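Local coordinates for protein xyloglucan-specific endo-beta-1,4-glucanase BoGH5A (Bacteroides ovatus, PDB 3ZMR) that cleaves the beta-1,4-glucan backbone of xyloglucans with retention of anomeric configuration, releasing xyloglucan oligosaccharides, at residues N130-V135 with D195-A200; Y187-A192 with W241-L246. One frame throughout, in Å; residues are numbered along the deposited sequence.

Contact 1. Residues N130-V135 with D195-A200; sequences NTFEAV and DKVEAA. With BGC (beta-D-glucopyranose), chain C; BGC (beta-D-glucopyranose), chain B.
Phe132 reaches Val197 and Ala200 because its CG lies opposite the carbonyl carbon (chi1 -78°), sending the side chain out from the loop, while chi2 of -74° turns the ring plane roughly perpendicular to the plane of CA, CB and CG. The ring then ends against helix 191-206. Its CE2 comes to 3.5 Å from CB of Ala200 and its CZ to 3.7 Å from O of Lys196, both approaching obliquely. Over one face lies CA of Val197, whose CG2 meets CD1 of Phe132 at 4.1 Å; the two side chains run past each other in opposite senses. Lys196 offers its carbonyl and the start of its side chain, whereas its ammonium group is drawn away into a salt bridge with Glu147. The contact is thus largely apolar and buried, made by one aromatic ring on one helical turn.

The loop that presents Phe132 has a defined shape. A type I beta turn runs from Thr131 to Ala134, closed by Ala134 N to Thr131 O at 3.0 Å. The Glu133 carboxylate folds back to hold two successive amides: OE2 accepts Asn130 N at 2.7 Å, on the syn side but tilted from the carboxylate plane, and OE1 accepts Thr131 N at 2.8 Å from above that plane. Next to these gripped amides, Asn130 ND2 donates to O3 of the chain C glucose at 2.8 Å and 164°, a direct bond to the bound xyloglucan heptasaccharide; Trp437 NE1 bonds to one of its glucose units as well.

Within the (beta/alpha)8 barrel, the loop follows strand 125-127 and helix 191-206 follows strand 170-173, its neighbour in the sheet. Backbone bonds tie Phe132 to Ala176, beyond that second strand, and Val197 also packs on Phe248, at the end of helix 227-248.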
ATOM      1  N   ASN A 130      -7.141  -8.099 -14.248  1.00  8.01           N
ATOM      2  CA  ASN A 130      -8.465  -8.644 -14.612  1.00  9.56           C
ATOM      3  C   ASN A 130      -8.455 -10.160 -14.726  1.00 10.37           C
ATOM      4  O   ASN A 130      -9.090 -10.773 -15.603  1.00  9.87           O
ATOM      5  CB  ASN A 130      -9.008  -8.007 -15.882  1.00 11.07           C
ATOM      6  CG  ASN A 130      -9.583  -6.623 -15.655  1.00 10.22           C
ATOM      7  OD1 ASN A 130      -9.456  -6.012 -14.593  1.00 11.51           O
ATOM      8  ND2 ASN A 130     -10.211  -6.091 -16.716  1.00 13.41           N
ATOM      9  N   THR A 131      -7.773 -10.769 -13.770  1.00  9.72           N
ATOM     10  CA  THR A 131      -7.541 -12.205 -13.786  1.00  9.28           C
ATOM     11  C   THR A 131      -7.885 -12.819 -12.420  1.00  8.94           C
ATOM     12  O   THR A 131      -9.075 -13.042 -12.155  1.00  9.75           O
ATOM     13  CB  THR A 131      -6.158 -12.534 -14.364  1.00  9.35           C
ATOM     14  OG1 THR A 131      -5.986 -11.834 -15.609  1.00  9.95           O
ATOM     15  CG2 THR A 131      -5.997 -14.030 -14.608  1.00 11.74           C
ATOM     16  N   PHE A 132      -6.920 -13.036 -11.515  1.00  8.81           N
ATOM     17  CA  PHE A 132      -7.269 -13.634 -10.224  1.00  8.23           C
ATOM     18  C   PHE A 132      -8.174 -12.757  -9.368  1.00  7.53           C
ATOM     19  O   PHE A 132      -8.834 -13.281  -8.448  1.00  8.68           O
ATOM     20  CB  PHE A 132      -6.050 -14.097  -9.421  1.00 12.00           C
ATOM     21  CG  PHE A 132      -5.491 -15.401  -9.904  1.00  7.93           C
ATOM     22  CD1 PHE A 132      -6.146 -16.599  -9.643  1.00  9.95           C
ATOM     23  CD2 PHE A 132      -4.316 -15.443 -10.620  1.00 10.47           C
ATOM     24  CE1 PHE A 132      -5.618 -17.807 -10.099  1.00 12.19           C
ATOM     25  CE2 PHE A 132      -3.781 -16.642 -11.069  1.00 11.75           C
ATOM     26  CZ  PHE A 132      -4.444 -17.822 -10.816  1.00 14.10           C
ATOM     27  N   GLU A 133      -8.243 -11.451  -9.637  1.00  8.13           N
ATOM     28  CA  GLU A 133      -9.134 -10.568  -8.903  1.00  8.76           C
ATOM     29  C   GLU A 133     -10.544 -10.421  -9.569  1.00  8.36           C
ATOM     30  O   GLU A 133     -11.401  -9.726  -9.050  1.00  8.82           O
ATOM     31  CB  GLU A 133      -8.520  -9.186  -8.709  1.00  7.97           C
ATOM     32  CG  GLU A 133      -8.651  -8.199  -9.863  1.00  8.10           C
ATOM     33  CD  GLU A 133      -7.714  -8.361 -11.030  1.00  7.94           C
ATOM     34  OE1 GLU A 133      -7.254  -9.485 -11.354  1.00  8.77           O
ATOM     35  OE2 GLU A 133      -7.452  -7.294 -11.673  1.00  9.64           O
ATOM     36  N   ALA A 134     -10.728 -11.059 -10.725  1.00  9.21           N
ATOM     37  CA  ALA A 134     -12.010 -10.984 -11.453  1.00  9.95           C
ATOM     38  C   ALA A 134     -13.144 -11.639 -10.618  1.00  8.54           C
ATOM     39  O   ALA A 134     -13.052 -12.789 -10.170  1.00 10.40           O
ATOM     40  CB  ALA A 134     -11.879 -11.675 -12.786  1.00 10.75           C
ATOM     41  N   VAL A 135     -14.194 -10.863 -10.400  1.00  9.69           N
ATOM     42  CA  VAL A 135     -15.362 -11.292  -9.633  1.00  9.43           C
ATOM     43  C   VAL A 135     -16.630 -10.843 -10.392  1.00 10.73           C
ATOM     44  O   VAL A 135     -16.657  -9.778 -10.987  1.00 10.35           O
ATOM     45  CB  VAL A 135     -15.371 -10.727  -8.188  1.00 10.94           C
ATOM     46  CG1 VAL A 135     -14.310 -11.418  -7.344  1.00 12.93           C
ATOM     47  CG2 VAL A 135     -15.224  -9.199  -8.181  1.00 13.02           C
ATOM     48  N   ASP A 195      -4.786 -23.194  -3.978  1.00 11.30           N
ATOM     49  CA  ASP A 195      -3.895 -23.989  -4.810  1.00 11.41           C
ATOM     50  C   ASP A 195      -3.671 -23.329  -6.179  1.00 11.68           C
ATOM     51  O   ASP A 195      -2.586 -23.381  -6.739  1.00 12.35           O
ATOM     52  CB  ASP A 195      -4.455 -25.396  -5.080  1.00 12.56           C
ATOM     53  CG  ASP A 195      -4.530 -26.299  -3.842  1.00 15.62           C
ATOM     54  OD1 ASP A 195      -3.907 -26.004  -2.802  1.00 14.27           O
ATOM     55  OD2 ASP A 195      -5.209 -27.356  -3.955  1.00 16.42           O
ATOM     56  N   LYS A 196      -4.743 -22.792  -6.769  1.00 11.78           N
ATOM     57  CA  LYS A 196      -4.652 -22.152  -8.101  1.00 12.61           C
ATOM     58  C   LYS A 196      -3.784 -20.888  -8.037  1.00 10.07           C
ATOM     59  O   LYS A 196      -2.937 -20.640  -8.870  1.00 11.71           O
ATOM     60  CB  LYS A 196      -6.057 -21.798  -8.632  1.00 14.64           C
ATOM     61  CG  LYS A 196      -6.857 -23.006  -9.101  1.00 21.36           C
ATOM     62  CD  LYS A 196      -8.298 -22.649  -9.399  1.00 27.08           C
ATOM     63  CE  LYS A 196      -8.460 -21.967 -10.746  1.00 37.90           C
ATOM     64  NZ  LYS A 196      -9.926 -21.871 -11.065  1.00 23.29           N
ATOM     65  N   VAL A 197      -4.043 -20.074  -7.022  1.00 10.82           N
ATOM     66  CA  VAL A 197      -3.234 -18.878  -6.796  1.00 13.86           C
ATOM     67  C   VAL A 197      -1.738 -19.274  -6.623  1.00  9.80           C
ATOM     68  O   VAL A 197      -0.821 -18.715  -7.246  1.00 10.61           O
ATOM     69  CB  VAL A 197      -3.750 -18.057  -5.597  1.00 14.17           C
ATOM     70  CG1 VAL A 197      -2.853 -16.834  -5.408  1.00 16.04           C
ATOM     71  CG2 VAL A 197      -5.211 -17.641  -5.800  1.00 11.06           C
ATOM     72  N   GLU A 198      -1.498 -20.240  -5.749  1.00 10.42           N
ATOM     73  CA  GLU A 198      -0.124 -20.694  -5.512  1.00 10.55           C
ATOM     74  C   GLU A 198       0.551 -21.216  -6.785  1.00  9.17           C
ATOM     75  O   GLU A 198       1.737 -20.989  -6.998  1.00 10.82           O
ATOM     76  CB  GLU A 198      -0.107 -21.761  -4.399  1.00 11.37           C
ATOM     77  CG  GLU A 198       1.315 -22.202  -4.068  1.00 12.57           C
ATOM     78  CD  GLU A 198       1.465 -23.175  -2.927  1.00 12.11           C
ATOM     79  OE1 GLU A 198       0.463 -23.786  -2.546  1.00 15.28           O
ATOM     80  OE2 GLU A 198       2.636 -23.383  -2.497  1.00 16.14           O
ATOM     81  N   ALA A 199      -0.197 -21.948  -7.624  1.00 10.31           N
ATOM     82  CA  ALA A 199       0.400 -22.495  -8.847  1.00 11.56           C
ATOM     83  C   ALA A 199       0.899 -21.351  -9.772  1.00 10.59           C
ATOM     84  O   ALA A 199       1.954 -21.437 -10.402  1.00 12.73           O
ATOM     85  CB  ALA A 199      -0.590 -23.374  -9.584  1.00 15.14           C
ATOM     86  N   ALA A 200       0.129 -20.267  -9.819  1.00 10.97           N
ATOM     87  CA  ALA A 200       0.512 -19.110 -10.645  1.00 11.34           C
ATOM     88  C   ALA A 200       1.726 -18.396 -10.051  1.00 10.96           C
ATOM     89  O   ALA A 200       2.651 -18.011 -10.756  1.00 10.80           O
ATOM     90  CB  ALA A 200      -0.655 -18.153 -10.790  1.00 12.98           C
TER
HETATM   91  C2  BGC C   2      -9.856  -2.434 -15.231  1.00 23.35           C
HETATM   92  C3  BGC C   2     -11.234  -2.721 -15.838  1.00 17.65           C
HETATM   93  C4  BGC C   2     -12.093  -3.477 -14.816  1.00 21.46           C
HETATM   94  C5  BGC C   2     -12.085  -2.706 -13.511  1.00 21.16           C
HETATM   95  C6  BGC C   2     -12.887  -3.342 -12.389  1.00 20.94           C
HETATM   96  C1  BGC C   2      -9.964  -1.745 -13.870  1.00 28.85           C
HETATM   97  O2  BGC C   2      -9.126  -1.611 -16.150  1.00 30.63           O
HETATM   98  O3  BGC C   2     -11.169  -3.479 -17.047  1.00 26.14           O
HETATM   99  O4  BGC C   2     -13.467  -3.547 -15.214  1.00 20.44           O
HETATM  100  O5  BGC C   2     -10.754  -2.562 -13.040  1.00 21.11           O
HETATM  101  O6  BGC C   2     -13.269  -2.271 -11.554  1.00 23.27           O
HETATM  102  C2  BGC B   3     -15.506  -4.794 -15.252  1.00 19.94           C
HETATM  103  C3  BGC B   3     -16.159  -6.140 -15.558  1.00 20.57           C
HETATM  104  C4  BGC B   3     -15.679  -6.654 -16.926  1.00 20.37           C
HETATM  105  C5  BGC B   3     -14.156  -6.572 -17.034  1.00 21.49           C
HETATM  106  C6  BGC B   3     -13.635  -6.971 -18.393  1.00 29.77           C
HETATM  107  C1  BGC B   3     -14.000  -4.851 -15.441  1.00 17.43           C
HETATM  108  O2  BGC B   3     -15.830  -4.379 -13.927  1.00 22.18           O
HETATM  109  O3  BGC B   3     -17.593  -5.980 -15.455  1.00 21.75           O
HETATM  110  O4  BGC B   3     -16.008  -8.042 -17.151  1.00 22.62           O
HETATM  111  O5  BGC B   3     -13.698  -5.253 -16.768  1.00 22.55           O
HETATM  112  O6  BGC B   3     -14.157  -6.080 -19.392  1.00 24.85           O

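Contact 2. Residues Y187-A192 with W241-L246; sequences YKIKSA and WKQIAL
This is a polar, side-chain-to-backbone contact on the outer layer of the catalytic barrel, where helix 227-248 meets the short strand 188-189 that precedes helix 191-206. Gln243 carries it, its CA lying 7.7 Å from that of Ile189. From the helix the chain runs extended beyond CG, bringing its amide up to the backbone on both sides of Lys188. OE1 accepts Ile189 N at 2.8 Å, nearly straight (175°) and on a lone pair in the carbonyl plane. NE2 donates to Tyr187 O at 2.8 Å; that oxygen lies in the Gln243 amide plane, although the donor stands 37° above the plane of the Tyr187 carbonyl.

Further partners fix the rotation of the amide. NE2 also bonds to Ala239 O, one turn back in its own helix, and a water donates to OE1 at 2.6 Å. The same water donates to Ile189 O at 3.2 Å and accepts a weak bond from Lys188 NZ. Around this polar core, Lys188 CD approaches OE1 to 3.5 Å, and Ile189 CB lies 3.6 Å from the same oxygen. With a leucine here, Tyr187 O and Ile189 N would probably both lose their mates and the bridging water one of its supports.

Tyr187 and Lys188 face Asp183 as a G1 beta bulge, with Tyr187 in the left-handed region (phi 64°). The paired bonds show a glutamine amide standing in for a peptide group beside a short strand, tying strand 188-189 to helix 227-248 on the outside of a (beta/alpha)8 barrel.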
ATOM      1  N   TYR A 187     -14.723 -16.519   7.041  1.00 14.33           N
ATOM      2  CA  TYR A 187     -13.850 -16.080   5.934  1.00 12.47           C
ATOM      3  C   TYR A 187     -12.828 -17.151   5.540  1.00 10.76           C
ATOM      4  O   TYR A 187     -11.715 -16.833   5.078  1.00 11.63           O
ATOM      5  CB  TYR A 187     -13.122 -14.784   6.271  1.00 12.26           C
ATOM      6  CG  TYR A 187     -14.013 -13.727   6.827  1.00 11.60           C
ATOM      7  CD1 TYR A 187     -15.057 -13.202   6.064  1.00 13.63           C
ATOM      8  CD2 TYR A 187     -13.860 -13.264   8.138  1.00 12.74           C
ATOM      9  CE1 TYR A 187     -15.882 -12.208   6.579  1.00 15.27           C
ATOM     10  CE2 TYR A 187     -14.692 -12.276   8.660  1.00 14.60           C
ATOM     11  CZ  TYR A 187     -15.707 -11.757   7.871  1.00 14.91           C
ATOM     12  OH  TYR A 187     -16.544 -10.769   8.375  1.00 19.41           O
ATOM     13  N   LYS A 188     -13.192 -18.417   5.742  1.00 13.15           N
ATOM     14  CA  LYS A 188     -12.339 -19.530   5.385  1.00 12.65           C
ATOM     15  C   LYS A 188     -12.324 -19.736   3.888  1.00 13.96           C
ATOM     16  O   LYS A 188     -13.348 -19.980   3.277  1.00 14.04           O
ATOM     17  CB  LYS A 188     -12.754 -20.822   6.103  1.00 15.95           C
ATOM     18  CG  LYS A 188     -11.892 -22.032   5.745  1.00 19.73           C
ATOM     19  CD  LYS A 188     -10.499 -21.989   6.337  1.00 28.15           C
ATOM     20  CE  LYS A 188      -9.754 -23.297   6.083  1.00 71.65           C
ATOM     21  NZ  LYS A 188      -8.448 -23.334   6.799  1.00143.13           N
ATOM     22  N   ILE A 189     -11.127 -19.648   3.323  1.00 12.02           N
ATOM     23  CA  ILE A 189     -10.911 -19.742   1.873  1.00 10.86           C
ATOM     24  C   ILE A 189     -10.743 -21.191   1.437  1.00 11.67           C
ATOM     25  O   ILE A 189      -9.991 -21.949   2.073  1.00 13.89           O
ATOM     26  CB  ILE A 189      -9.668 -18.911   1.453  1.00 12.45           C
ATOM     27  CG1 ILE A 189      -9.877 -17.443   1.831  1.00 12.43           C
ATOM     28  CG2 ILE A 189      -9.431 -19.009  -0.052  1.00 14.48           C
ATOM     29  CD1 ILE A 189      -8.598 -16.646   1.883  1.00 12.27           C
ATOM     30  N   LYS A 190     -11.449 -21.571   0.369  1.00 11.34           N
ATOM     31  CA  LYS A 190     -11.294 -22.892  -0.222  1.00 12.00           C
ATOM     32  C   LYS A 190      -9.840 -23.225  -0.558  1.00 12.88           C
ATOM     33  O   LYS A 190      -9.156 -22.446  -1.248  1.00 12.27           O
ATOM     34  CB  LYS A 190     -12.109 -23.028  -1.514  1.00 19.03           C
ATOM     35  CG  LYS A 190     -13.613 -23.052  -1.277  1.00 15.57           C
ATOM     36  CD  LYS A 190     -14.463 -23.065  -2.568  1.00 21.86           C
ATOM     37  CE  LYS A 190     -15.946 -23.110  -2.221  1.00 29.11           C
ATOM     38  NZ  LYS A 190     -16.845 -23.118  -3.411  1.00 44.46           N
ATOM     39  N   SER A 191      -9.372 -24.391  -0.128  1.00 16.90           N
ATOM     40  CA  SER A 191      -7.994 -24.803  -0.401  0.50 24.39           C
ATOM     41  C   SER A 191      -7.749 -24.908  -1.905  1.00 12.08           C
ATOM     42  O   SER A 191      -6.643 -24.597  -2.394  1.00 13.24           O
ATOM     43  CB  SER A 191      -7.648 -26.133   0.286  0.50 13.61           C
ATOM     44  OG  SER A 191      -8.466 -27.186  -0.185  0.50 30.46           O
ATOM     45  N   ALA A 192      -8.772 -25.337  -2.652  1.00 12.57           N
ATOM     46  CA  ALA A 192      -8.630 -25.502  -4.098  1.00 13.49           C
ATOM     47  C   ALA A 192      -8.357 -24.167  -4.817  1.00 10.70           C
ATOM     48  O   ALA A 192      -7.628 -24.113  -5.814  1.00 13.83           O
ATOM     49  CB  ALA A 192      -9.896 -26.108  -4.646  1.00 14.88           C
ATOM     50  N   TRP A 241      -5.726 -12.489   5.639  1.00 10.64           N
ATOM     51  CA  TRP A 241      -4.258 -12.470   5.527  1.00  9.05           C
ATOM     52  C   TRP A 241      -3.546 -13.563   6.325  1.00  8.16           C
ATOM     53  O   TRP A 241      -2.480 -14.032   5.921  1.00  8.95           O
ATOM     54  CB  TRP A 241      -3.643 -11.099   5.854  1.00  8.32           C
ATOM     55  CG  TRP A 241      -3.526 -10.265   4.610  1.00  8.12           C
ATOM     56  CD1 TRP A 241      -4.246  -9.143   4.287  1.00  8.14           C
ATOM     57  CD2 TRP A 241      -2.662 -10.521   3.499  1.00  8.38           C
ATOM     58  NE1 TRP A 241      -3.906  -8.710   3.024  1.00  8.71           N
ATOM     59  CE2 TRP A 241      -2.948  -9.540   2.507  1.00  8.43           C
ATOM     60  CE3 TRP A 241      -1.730 -11.524   3.202  1.00 11.61           C
ATOM     61  CZ2 TRP A 241      -2.294  -9.510   1.272  1.00 10.32           C
ATOM     62  CZ3 TRP A 241      -1.062 -11.464   1.990  1.00  8.11           C
ATOM     63  CH2 TRP A 241      -1.361 -10.487   1.040  1.00  8.61           C
ATOM     64  N   LYS A 242      -4.145 -13.992   7.439  1.00  9.03           N
ATOM     65  CA  LYS A 242      -3.544 -15.084   8.188  1.00  9.51           C
ATOM     66  C   LYS A 242      -3.429 -16.345   7.306  1.00  8.05           C
ATOM     67  O   LYS A 242      -2.403 -17.044   7.264  1.00  9.75           O
ATOM     68  CB  LYS A 242      -4.297 -15.349   9.485  1.00  9.78           C
ATOM     69  CG  LYS A 242      -3.645 -16.422  10.333  1.00 18.36           C
ATOM     70  CD  LYS A 242      -4.373 -16.566  11.672  1.00 19.52           C
ATOM     71  CE  LYS A 242      -3.712 -17.675  12.475  1.00 16.63           C
ATOM     72  NZ  LYS A 242      -4.409 -17.974  13.749  1.00 21.30           N
ATOM     73  N   GLN A 243      -4.514 -16.635   6.586  1.00  8.96           N
ATOM     74  CA  GLN A 243      -4.531 -17.781   5.697  1.00  8.92           C
ATOM     75  C   GLN A 243      -3.533 -17.682   4.560  1.00  8.77           C
ATOM     76  O   GLN A 243      -2.813 -18.633   4.224  1.00 10.34           O
ATOM     77  CB  GLN A 243      -5.912 -17.978   5.094  1.00 14.04           C
ATOM     78  CG  GLN A 243      -6.943 -18.392   6.138  1.00 11.58           C
ATOM     79  CD  GLN A 243      -8.330 -18.345   5.562  1.00 10.44           C
ATOM     80  OE1 GLN A 243      -8.775 -19.283   4.885  1.00 13.79           O
ATOM     81  NE2 GLN A 243      -9.009 -17.246   5.801  1.00 10.89           N
ATOM     82  N   ILE A 244      -3.539 -16.518   3.921  1.00  9.14           N
ATOM     83  CA  ILE A 244      -2.651 -16.318   2.771  1.00  9.65           C
ATOM     84  C   ILE A 244      -1.170 -16.356   3.218  1.00  7.43           C
ATOM     85  O   ILE A 244      -0.318 -17.037   2.608  1.00  9.82           O
ATOM     86  CB  ILE A 244      -2.949 -14.979   2.087  1.00  9.91           C
ATOM     87  CG1 ILE A 244      -4.407 -14.922   1.584  1.00 10.26           C
ATOM     88  CG2 ILE A 244      -1.957 -14.723   0.951  1.00  9.36           C
ATOM     89  CD1 ILE A 244      -4.903 -13.499   1.430  1.00 11.93           C
ATOM     90  N   ALA A 245      -0.883 -15.648   4.321  1.00  8.74           N
ATOM     91  CA  ALA A 245       0.477 -15.639   4.870  1.00  9.16           C
ATOM     92  C   ALA A 245       0.952 -17.032   5.228  1.00  9.75           C
ATOM     93  O   ALA A 245       2.091 -17.401   4.945  1.00  9.14           O
ATOM     94  CB  ALA A 245       0.536 -14.720   6.079  1.00 10.10           C
ATOM     95  N   LEU A 246       0.082 -17.833   5.846  1.00  8.74           N
ATOM     96  CA  LEU A 246       0.475 -19.213   6.194  1.00  9.96           C
ATOM     97  C   LEU A 246       0.711 -20.064   4.964  1.00  9.97           C
ATOM     98  O   LEU A 246       1.656 -20.864   4.920  1.00 11.67           O
ATOM     99  CB  LEU A 246      -0.547 -19.859   7.130  1.00  9.90           C
ATOM    100  CG  LEU A 246      -0.537 -19.343   8.595  1.00 10.09           C
ATOM    101  CD1 LEU A 246      -1.712 -19.885   9.388  1.00 13.41           C
ATOM    102  CD2 LEU A 246       0.781 -19.676   9.279  1.00 12.58           C
TER
HETATM  103  O   HOH W   1      -7.772 -21.569   4.292  1.00 29.90           O

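Contact 2 is made just ahead of helix 191-206, by Tyr187 to Ile189; the helix then supplies 195-200 to contact 1, where it receives the ring of Phe132. Their centres are 13 Å apart, and the segments alternate along the chain. Helix 227-248 takes part in both settings, through Gln243 in contact 2 and through Phe248, which backs Val197. Distance to the substrate differs. In contact 1 the Phe132 side chain is about 8 Å from that of substrate-binding His216 and about 12 Å from the bound alpha-D-glucopyranose, while Asn130 in the same loop touches sugar directly. Contact 2 lies away from the annotated sites, among the outer helices.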